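Long-range contacts in 5-carboxymethyl-2-hydroxymuconate semialdehyde dehydrogenase (Thermus thermophilus, PDB 2D4E), which probably catalyses the NAD-dependent oxidation of 5-carboxymethyl-2-hydroxymuconate semialdehyde to the corresponding carboxylic acid, as a member of the aldehyde dehydrogenase family: residues 105-110 with 120-125; 299-304 with 342-347; 375-380 with 391-396. One frame throughout, in Å; residues are numbered along the deposited sequence.

Interaction 1: 105-110 with 120-125; sequences ELAVME and IVRAQV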
loop_
_atom_site.group_PDB
_atom_site.type_symbol
_atom_site.label_atom_id
_atom_site.label_comp_id
_atom_site.label_asym_id
_atom_site.label_seq_id
_atom_site.Cartn_x
_atom_site.Cartn_y
_atom_site.Cartn_z
ATOM N N GLU C 105 -24.421 -21.152 -25.309
ATOM C CA GLU C 105 -25.762 -21.175 -24.731
ATOM C C GLU C 105 -26.064 -19.863 -23.999
ATOM O O GLU C 105 -27.134 -19.276 -24.181
ATOM C CB GLU C 105 -25.895 -22.338 -23.744
ATOM C CG GLU C 105 -25.634 -23.716 -24.329
ATOM C CD GLU C 105 -25.185 -24.716 -23.265
ATOM O OE1 GLU C 105 -25.827 -24.793 -22.196
ATOM O OE2 GLU C 105 -24.186 -25.426 -23.496
ATOM N N LEU C 106 -25.121 -19.423 -23.161
ATOM C CA LEU C 106 -25.273 -18.187 -22.389
ATOM C C LEU C 106 -25.464 -16.968 -23.297
ATOM O O LEU C 106 -26.326 -16.119 -23.052
ATOM C CB LEU C 106 -24.051 -17.981 -21.474
ATOM C CG LEU C 106 -23.963 -18.901 -20.236
ATOM C CD1 LEU C 106 -22.562 -18.880 -19.643
ATOM C CD2 LEU C 106 -24.992 -18.453 -19.200
ATOM N N ALA C 107 -24.662 -16.889 -24.350
ATOM C CA ALA C 107 -24.753 -15.777 -25.282
ATOM C C ALA C 107 -26.120 -15.749 -25.949
ATOM O O ALA C 107 -26.789 -14.719 -25.973
ATOM C CB ALA C 107 -23.663 -15.891 -26.334
ATOM N N VAL C 108 -26.540 -16.884 -26.492
ATOM C CA VAL C 108 -27.831 -16.957 -27.160
ATOM C C VAL C 108 -28.974 -16.636 -26.206
ATOM O O VAL C 108 -29.882 -15.869 -26.534
ATOM C CB VAL C 108 -28.068 -18.355 -27.774
ATOM C CG1 VAL C 108 -29.479 -18.441 -28.336
ATOM C CG2 VAL C 108 -27.045 -18.620 -28.878
ATOM N N MET C 109 -28.923 -17.225 -25.021
ATOM C CA MET C 109 -29.961 -17.008 -24.030
ATOM C C MET C 109 -30.134 -15.525 -23.700
ATOM O O MET C 109 -31.238 -14.980 -23.791
ATOM C CB MET C 109 -29.624 -17.785 -22.758
ATOM C CG MET C 109 -30.715 -17.765 -21.717
ATOM S SD MET C 109 -30.293 -18.834 -20.336
ATOM C CE MET C 109 -30.325 -20.430 -21.136
ATOM N N GLU C 110 -29.041 -14.871 -23.322
ATOM C CA GLU C 110 -29.112 -13.461 -22.968
ATOM C C GLU C 110 -29.463 -12.593 -24.174
ATOM O O GLU C 110 -30.131 -11.565 -24.037
ATOM C CB GLU C 110 -27.789 -13.012 -22.343
ATOM C CG GLU C 110 -27.731 -11.528 -22.022
ATOM C CD GLU C 110 -26.705 -11.198 -20.952
ATOM O OE1 GLU C 110 -26.270 -10.030 -20.890
ATOM O OE2 GLU C 110 -26.343 -12.101 -20.167
ATOM N N ILE C 120 -21.871 -9.161 -29.421
ATOM C CA ILE C 120 -21.560 -8.348 -28.255
ATOM C C ILE C 120 -21.859 -9.145 -26.984
ATOM O O ILE C 120 -21.091 -9.113 -26.027
ATOM C CB ILE C 120 -22.361 -7.026 -28.267
ATOM C CG1 ILE C 120 -21.903 -6.162 -29.445
ATOM C CG2 ILE C 120 -22.148 -6.267 -26.971
ATOM C CD1 ILE C 120 -20.417 -5.835 -29.448
ATOM N N VAL C 121 -22.968 -9.875 -26.981
ATOM C CA VAL C 121 -23.315 -10.681 -25.821
ATOM C C VAL C 121 -22.279 -11.786 -25.641
ATOM O O VAL C 121 -21.950 -12.157 -24.513
ATOM C CB VAL C 121 -24.708 -11.337 -25.962
ATOM C CG1 VAL C 121 -25.015 -12.152 -24.704
ATOM C CG2 VAL C 121 -25.785 -10.262 -26.181
ATOM N N ARG C 122 -21.760 -12.305 -26.750
ATOM C CA ARG C 122 -20.772 -13.369 -26.665
ATOM C C ARG C 122 -19.509 -12.847 -26.000
ATOM O O ARG C 122 -18.912 -13.535 -25.173
ATOM C CB ARG C 122 -20.439 -13.931 -28.052
ATOM C CG ARG C 122 -19.371 -15.031 -28.027
ATOM C CD ARG C 122 -19.823 -16.250 -27.219
ATOM N NE ARG C 122 -18.784 -17.273 -27.137
ATOM C CZ ARG C 122 -17.706 -17.188 -26.364
ATOM N NH1 ARG C 122 -17.517 -16.124 -25.596
ATOM N NH2 ARG C 122 -16.814 -18.171 -26.361
ATOM N N ALA C 123 -19.104 -11.632 -26.364
ATOM C CA ALA C 123 -17.915 -11.023 -25.777
ATOM C C ALA C 123 -18.156 -10.781 -24.286
ATOM O O ALA C 123 -17.225 -10.835 -23.480
ATOM C CB ALA C 123 -17.595 -9.704 -26.476
ATOM N N GLN C 124 -19.408 -10.511 -23.928
ATOM C CA GLN C 124 -19.773 -10.268 -22.535
ATOM C C GLN C 124 -19.657 -11.550 -21.713
ATOM O O GLN C 124 -19.364 -11.504 -20.517
ATOM C CB GLN C 124 -21.197 -9.716 -22.454
ATOM C CG GLN C 124 -21.337 -8.334 -23.056
ATOM C CD GLN C 124 -21.094 -7.247 -22.044
ATOM O OE1 GLN C 124 -21.966 -6.937 -21.233
ATOM N NE2 GLN C 124 -19.900 -6.668 -22.069
ATOM N N VAL C 125 -19.891 -12.694 -22.354
ATOM C CA VAL C 125 -19.770 -13.971 -21.661
ATOM C C VAL C 125 -18.299 -14.157 -21.314
ATOM O O VAL C 125 -17.962 -14.647 -20.241
ATOM C CB VAL C 125 -20.232 -15.154 -22.534
ATOM C CG1 VAL C 125 -19.888 -16.471 -21.847
ATOM C CG2 VAL C 125 -21.732 -15.068 -22.771
#
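A107 pushes its methyl group against the neighbouring helix, where CB lies 3.9 Å from R122 CA and 4.0 Å from R122 CD. Two valines, V121 and V125, one turn apart, flank that methyl. V121 turns CG1 anti to its own nitrogen (chi1 -179°), and this branch settles onto backbone: it is 3.4 Å from A107 O and also reaches E110 CB at 3.7 Å. At the other end V125 uses CG2, which lies 3.8 Å from A107 N and 3.9 Å from L106 CB. The residue at the centre is small, so much of what the valines touch is main chain, and the axes of the two short segments come within 8.4 Å. No hydrogen bond links the segments; the hold is van der Waals packing in a largely buried interface.

The polar ends turn to partners elsewhere. R122 bends at chi2 (62°), keeping its CD near the alanine while NE makes a long, weak ion pair with D104. The extended chain of E110 crosses V121 at a slant, and its OE2 accepts the backbone N-H of L176 in the first turn of helix 175-188. The start of that helix would be expected to help stabilise the negative charge. Farther along its chain L106 also packs on K207 and I211 of helix 203-214, while V108 points away, to I15 and V18 of helix 12-24.

Helices 103-114 and 118-136 follow one another through a very short turn and run at 131° between these segments. This is an alpha-alpha hairpin, splayed rather than strictly antiparallel, and it belongs to the helical packing around the cofactor-binding part of the aldehyde dehydrogenase fold.

Interaction 2: 299-304 with 342-347; sequences SFNGER and TEVGPL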
loop_
_atom_site.group_PDB
_atom_site.type_symbol
_atom_site.label_atom_id
_atom_site.label_comp_id
_atom_site.label_asym_id
_atom_site.label_seq_id
_atom_site.Cartn_x
_atom_site.Cartn_y
_atom_site.Cartn_z
ATOM N N SER C 299 -23.620 2.196 -29.069
ATOM C CA SER C 299 -23.346 0.774 -28.880
ATOM C C SER C 299 -24.245 0.256 -27.751
ATOM O O SER C 299 -24.777 1.044 -26.962
ATOM C CB SER C 299 -21.880 0.544 -28.510
ATOM O OG SER C 299 -21.604 1.072 -27.228
ATOM N N PHE C 300 -24.408 -1.063 -27.682
ATOM C CA PHE C 300 -25.240 -1.694 -26.658
ATOM C C PHE C 300 -26.666 -1.119 -26.667
ATOM O O PHE C 300 -27.313 -0.980 -25.620
ATOM C CB PHE C 300 -24.588 -1.520 -25.277
ATOM C CG PHE C 300 -24.737 -2.726 -24.377
ATOM C CD1 PHE C 300 -25.740 -2.780 -23.412
ATOM C CD2 PHE C 300 -23.887 -3.824 -24.519
ATOM C CE1 PHE C 300 -25.896 -3.909 -22.602
ATOM C CE2 PHE C 300 -24.036 -4.961 -23.711
ATOM C CZ PHE C 300 -25.045 -5.002 -22.752
ATOM N N ASN C 301 -27.141 -0.799 -27.872
ATOM C CA ASN C 301 -28.474 -0.237 -28.091
ATOM C C ASN C 301 -28.750 0.970 -27.209
ATOM O O ASN C 301 -29.898 1.232 -26.867
ATOM C CB ASN C 301 -29.574 -1.284 -27.840
ATOM C CG ASN C 301 -29.391 -2.544 -28.666
ATOM O OD1 ASN C 301 -28.660 -2.551 -29.657
ATOM N ND2 ASN C 301 -30.067 -3.618 -28.266
ATOM N N GLY C 302 -27.704 1.704 -26.840
ATOM C CA GLY C 302 -27.889 2.874 -25.996
ATOM C C GLY C 302 -28.259 2.554 -24.554
ATOM O O GLY C 302 -28.461 3.456 -23.745
ATOM N N GLU C 303 -28.336 1.270 -24.223
ATOM C CA GLU C 303 -28.694 0.852 -22.870
ATOM C C GLU C 303 -27.456 0.504 -22.035
ATOM O O GLU C 303 -27.349 -0.574 -21.452
ATOM C CB GLU C 303 -29.660 -0.333 -22.956
ATOM C CG GLU C 303 -30.881 -0.008 -23.813
ATOM C CD GLU C 303 -31.726 -1.225 -24.150
ATOM O OE1 GLU C 303 -31.168 -2.237 -24.622
ATOM O OE2 GLU C 303 -32.953 -1.161 -23.958
ATOM N N ARG C 304 -26.523 1.450 -21.991
ATOM C CA ARG C 304 -25.280 1.300 -21.249
ATOM C C ARG C 304 -25.205 2.422 -20.213
ATOM O O ARG C 304 -25.409 3.593 -20.537
ATOM C CB ARG C 304 -24.096 1.383 -22.213
ATOM C CG ARG C 304 -22.742 1.197 -21.558
ATOM C CD ARG C 304 -22.040 -0.045 -22.068
ATOM N NE ARG C 304 -21.563 0.092 -23.444
ATOM C CZ ARG C 304 -21.040 -0.912 -24.144
ATOM N NH1 ARG C 304 -20.934 -2.116 -23.594
ATOM N NH2 ARG C 304 -20.632 -0.721 -25.391
ATOM N N THR C 342 -26.445 -6.401 -38.031
ATOM C CA THR C 342 -27.052 -5.458 -37.097
ATOM C C THR C 342 -26.047 -4.743 -36.196
ATOM O O THR C 342 -25.099 -5.355 -35.706
ATOM C CB THR C 342 -28.068 -6.175 -36.188
ATOM O OG1 THR C 342 -29.082 -6.790 -36.992
ATOM C CG2 THR C 342 -28.707 -5.183 -35.211
ATOM N N GLU C 343 -26.260 -3.446 -35.980
ATOM C CA GLU C 343 -25.390 -2.668 -35.102
ATOM C C GLU C 343 -26.217 -2.225 -33.903
ATOM O O GLU C 343 -25.724 -2.179 -32.773
ATOM C CB GLU C 343 -24.814 -1.450 -35.831
ATOM C CG GLU C 343 -23.861 -1.812 -36.967
ATOM C CD GLU C 343 -23.305 -0.593 -37.673
ATOM O OE1 GLU C 343 -22.095 -0.318 -37.531
ATOM O OE2 GLU C 343 -24.083 0.096 -38.363
ATOM N N VAL C 344 -27.479 -1.896 -34.155
ATOM C CA VAL C 344 -28.391 -1.485 -33.097
ATOM C C VAL C 344 -29.636 -2.364 -33.132
ATOM O O VAL C 344 -30.318 -2.461 -34.155
ATOM C CB VAL C 344 -28.805 0.005 -33.238
ATOM C CG1 VAL C 344 -30.036 0.296 -32.386
ATOM C CG2 VAL C 344 -27.660 0.899 -32.794
ATOM N N GLY C 345 -29.908 -3.015 -32.007
ATOM C CA GLY C 345 -31.064 -3.884 -31.902
ATOM C C GLY C 345 -32.224 -3.193 -31.211
ATOM O O GLY C 345 -32.234 -1.969 -31.089
ATOM N N PRO C 346 -33.220 -3.958 -30.743
ATOM C CA PRO C 346 -34.395 -3.417 -30.064
ATOM C C PRO C 346 -34.178 -3.180 -28.574
ATOM O O PRO C 346 -33.296 -3.785 -27.958
ATOM C CB PRO C 346 -35.439 -4.486 -30.308
ATOM C CG PRO C 346 -34.623 -5.740 -30.156
ATOM C CD PRO C 346 -33.341 -5.419 -30.911
ATOM N N LEU C 347 -34.992 -2.297 -28.005
ATOM C CA LEU C 347 -34.915 -2.000 -26.589
ATOM C C LEU C 347 -35.548 -3.161 -25.837
ATOM O O LEU C 347 -36.315 -3.948 -26.405
ATOM C CB LEU C 347 -35.622 -0.679 -26.275
ATOM C CG LEU C 347 -35.035 0.508 -27.044
ATOM C CD1 LEU C 347 -35.661 1.801 -26.564
ATOM C CD2 LEU C 347 -33.517 0.549 -26.838
HETATM O O HOH W 1 -25.876 -1.184 -30.199
HETATM O O HOH W 2 -32.556 -4.295 -25.446
#
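N301 reaches across with its carboxamide and takes the backbone N-H of G345 on OD1, in a nearly straight bond (N to OD1 2.7 Å, 164° at the hydrogen). The donor comes from above the carbonyl plane, 54° out of it. The asparagine belongs to a tight turn in which F300, N301 and G302 all have left-handed backbone angles; the sequence FNGER matches the cysteine signature of aldehyde dehydrogenases, and the turn probably leads straight into the catalytic cysteine.

Beside the amide, water 1 is held 2.7 Å from N301 N and 2.8 Å from E343 O, so backbone and side chain of one residue both reach the 342-347 loop. An alanine in place of N301 would probably leave the G345 N-H without its acceptor and G115 O without the ND2 donor, loosening the turn's hold on both neighbours.

E303 makes a second crossing: water 2 sits between its OE1 (2.6 Å) and P346 O (2.7 Å), while OE2 accepts from I348 N just beyond the loop. L347 slants across this glutamate, its CD2 reaching 3.4 Å from E303 OE2 and 3.7 Å from N301 O. Farther out, F513 of the second subunit packs on S299, E343 and V344. Backbone bonds from G302 N to S299 O and from E303 N to F300 O close the turn, and across it R304 NH2 donates to S299 OG at 2.7 Å.

Interaction 3: 375-380 with 391-396; sequences ERAKTS and YLLPTV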
loop_
_atom_site.group_PDB
_atom_site.type_symbol
_atom_site.label_atom_id
_atom_site.label_comp_id
_atom_site.label_asym_id
_atom_site.label_seq_id
_atom_site.Cartn_x
_atom_site.Cartn_y
_atom_site.Cartn_z
ATOM N N GLU C 375 -37.953 8.457 -33.357
ATOM C CA GLU C 375 -39.164 7.654 -33.511
ATOM C C GLU C 375 -38.795 6.193 -33.758
ATOM O O GLU C 375 -37.631 5.874 -33.997
ATOM C CB GLU C 375 -39.993 8.182 -34.686
ATOM C CG GLU C 375 -39.316 8.009 -36.038
ATOM C CD GLU C 375 -40.103 8.631 -37.183
ATOM O OE1 GLU C 375 -41.342 8.465 -37.231
ATOM O OE2 GLU C 375 -39.480 9.276 -38.048
ATOM N N ARG C 376 -39.791 5.315 -33.699
ATOM C CA ARG C 376 -39.579 3.893 -33.928
ATOM C C ARG C 376 -38.930 3.633 -35.273
ATOM O O ARG C 376 -39.121 4.387 -36.229
ATOM C CB ARG C 376 -40.905 3.140 -33.928
ATOM C CG ARG C 376 -41.508 2.841 -32.588
ATOM C CD ARG C 376 -42.884 2.246 -32.817
ATOM N NE ARG C 376 -43.494 1.740 -31.595
ATOM C CZ ARG C 376 -43.347 0.501 -31.145
ATOM N NH1 ARG C 376 -42.602 -0.374 -31.812
ATOM N NH2 ARG C 376 -43.958 0.139 -30.026
ATOM N N ALA C 377 -38.169 2.549 -35.342
ATOM C CA ALA C 377 -37.541 2.146 -36.590
ATOM C C ALA C 377 -38.618 1.282 -37.242
ATOM O O ALA C 377 -39.092 0.323 -36.635
ATOM C CB ALA C 377 -36.293 1.320 -36.311
ATOM N N LYS C 378 -39.017 1.629 -38.460
ATOM C CA LYS C 378 -40.059 0.877 -39.155
ATOM C C LYS C 378 -39.500 -0.328 -39.901
ATOM O O LYS C 378 -40.062 -1.423 -39.851
ATOM C CB LYS C 378 -40.776 1.772 -40.175
ATOM C CG LYS C 378 -41.452 3.011 -39.612
ATOM C CD LYS C 378 -41.973 3.878 -40.759
ATOM C CE LYS C 378 -42.725 5.109 -40.268
ATOM N NZ LYS C 378 -44.004 4.761 -39.579
ATOM N N THR C 379 -38.386 -0.098 -40.589
ATOM C CA THR C 379 -37.743 -1.111 -41.409
ATOM C C THR C 379 -36.295 -1.374 -41.009
ATOM O O THR C 379 -35.556 -0.447 -40.677
ATOM C CB THR C 379 -37.754 -0.668 -42.876
ATOM O OG1 THR C 379 -39.046 -0.148 -43.201
ATOM C CG2 THR C 379 -37.440 -1.831 -43.785
ATOM N N SER C 380 -35.889 -2.638 -41.061
ATOM C CA SER C 380 -34.524 -2.997 -40.711
ATOM C C SER C 380 -33.627 -2.654 -41.884
ATOM O O SER C 380 -34.105 -2.286 -42.958
ATOM C CB SER C 380 -34.406 -4.494 -40.422
ATOM O OG SER C 380 -34.368 -5.241 -41.629
ATOM N N TYR C 391 -37.893 -1.477 -31.515
ATOM C CA TYR C 391 -36.806 -0.775 -32.186
ATOM C C TYR C 391 -36.939 0.743 -32.247
ATOM O O TYR C 391 -37.962 1.282 -32.680
ATOM C CB TYR C 391 -36.631 -1.308 -33.611
ATOM C CG TYR C 391 -36.264 -2.777 -33.696
ATOM C CD1 TYR C 391 -37.250 -3.772 -33.705
ATOM C CD2 TYR C 391 -34.931 -3.173 -33.777
ATOM C CE1 TYR C 391 -36.910 -5.127 -33.793
ATOM C CE2 TYR C 391 -34.583 -4.519 -33.866
ATOM C CZ TYR C 391 -35.571 -5.491 -33.874
ATOM O OH TYR C 391 -35.206 -6.819 -33.946
ATOM N N LEU C 392 -35.885 1.424 -31.815
ATOM C CA LEU C 392 -35.855 2.877 -31.840
ATOM C C LEU C 392 -34.697 3.297 -32.731
ATOM O O LEU C 392 -33.615 2.710 -32.675
ATOM C CB LEU C 392 -35.640 3.455 -30.439
ATOM C CG LEU C 392 -35.642 4.992 -30.424
ATOM C CD1 LEU C 392 -37.069 5.501 -30.641
ATOM C CD2 LEU C 392 -35.088 5.513 -29.110
ATOM N N LEU C 393 -34.928 4.303 -33.563
ATOM C CA LEU C 393 -33.880 4.796 -34.440
ATOM C C LEU C 393 -32.850 5.575 -33.624
ATOM O O LEU C 393 -33.203 6.298 -32.685
ATOM C CB LEU C 393 -34.469 5.713 -35.512
ATOM C CG LEU C 393 -35.372 5.131 -36.596
ATOM C CD1 LEU C 393 -36.033 6.277 -37.353
ATOM C CD2 LEU C 393 -34.554 4.259 -37.544
ATOM N N PRO C 394 -31.557 5.411 -33.945
ATOM C CA PRO C 394 -30.549 6.162 -33.195
ATOM C C PRO C 394 -30.982 7.627 -33.318
ATOM O O PRO C 394 -31.304 8.096 -34.411
ATOM C CB PRO C 394 -29.272 5.837 -33.952
ATOM C CG PRO C 394 -29.485 4.385 -34.300
ATOM C CD PRO C 394 -30.924 4.369 -34.785
ATOM N N THR C 395 -30.996 8.336 -32.196
ATOM C CA THR C 395 -31.468 9.719 -32.150
ATOM C C THR C 395 -30.449 10.757 -31.676
ATOM O O THR C 395 -29.710 10.524 -30.723
ATOM C CB THR C 395 -32.719 9.784 -31.238
ATOM O OG1 THR C 395 -33.692 8.844 -31.712
ATOM C CG2 THR C 395 -33.332 11.189 -31.226
ATOM N N VAL C 396 -30.427 11.908 -32.343
ATOM C CA VAL C 396 -29.518 12.996 -31.992
ATOM C C VAL C 396 -30.258 14.326 -31.921
ATOM O O VAL C 396 -30.964 14.705 -32.861
ATOM C CB VAL C 396 -28.374 13.175 -33.030
ATOM C CG1 VAL C 396 -27.464 14.321 -32.598
ATOM C CG2 VAL C 396 -27.575 11.900 -33.178
HETATM O O HOH W 3 -40.443 -1.021 -33.732
#
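A377 N donates to Y391 O (3.0 Å), and L393 N donates to E375 O (3.2 Å). Together they make a single antiparallel bridge, with R376 and L392 as the non-hydrogen-bonded pair between them, beyond the antiparallel pairing of strands 369-372 and 395-398 at the margin of the mixed sheet. The two bonds are similarly straight at hydrogen but differ at the acceptor: A377 N stands well above the carbonyl plane of Y391, whereas L393 N is tilted only 20° from that of E375. R376 CA adds a CA-H...O contact to Y391 O.

Around this backbone core, A377 CB packs between L393 CD2 (3.6 Å) and Y391 CB (3.8 Å). L393 runs alongside E375, pointing the same way, its CD1 meeting the glutamate's CG at 3.9 Å. L392 starts off away from the bridge, but its second torsion (chi2 72°) swings CD1 back to lie against E375 O. L392 also packs on L353, V356 and L357 of helix 350-365. T395 OG1 donates to L393 O and is also bonded to G374 N, at the start of strand 395-398. Farther along, R376 NH1 donates to water 3 (3.0 Å), which lies in the guanidinium plane at its edge.

The three contacts form a chain with interaction 2 in the middle: its centre lies 14 Å from that of interaction 1 and 11 Å from that of interaction 3, whereas the centres of 1 and 3 are 24 Å apart, with nearest atoms about 12 Å apart and no touch. F300 meets the helix of 120-125, with F300 CE2 3.8 Å from Q124 OE1 and F300 CD2 3.9 Å from I120 CG2. On the other side P346 CD packs at 3.3 Å on Y391 CE2. Nearest the cofactor is interaction 2, the side chain of E303 being about 8 Å from the bound NAD; in interaction 1 the side chain of E110 is about 11 Å from the bound NAD.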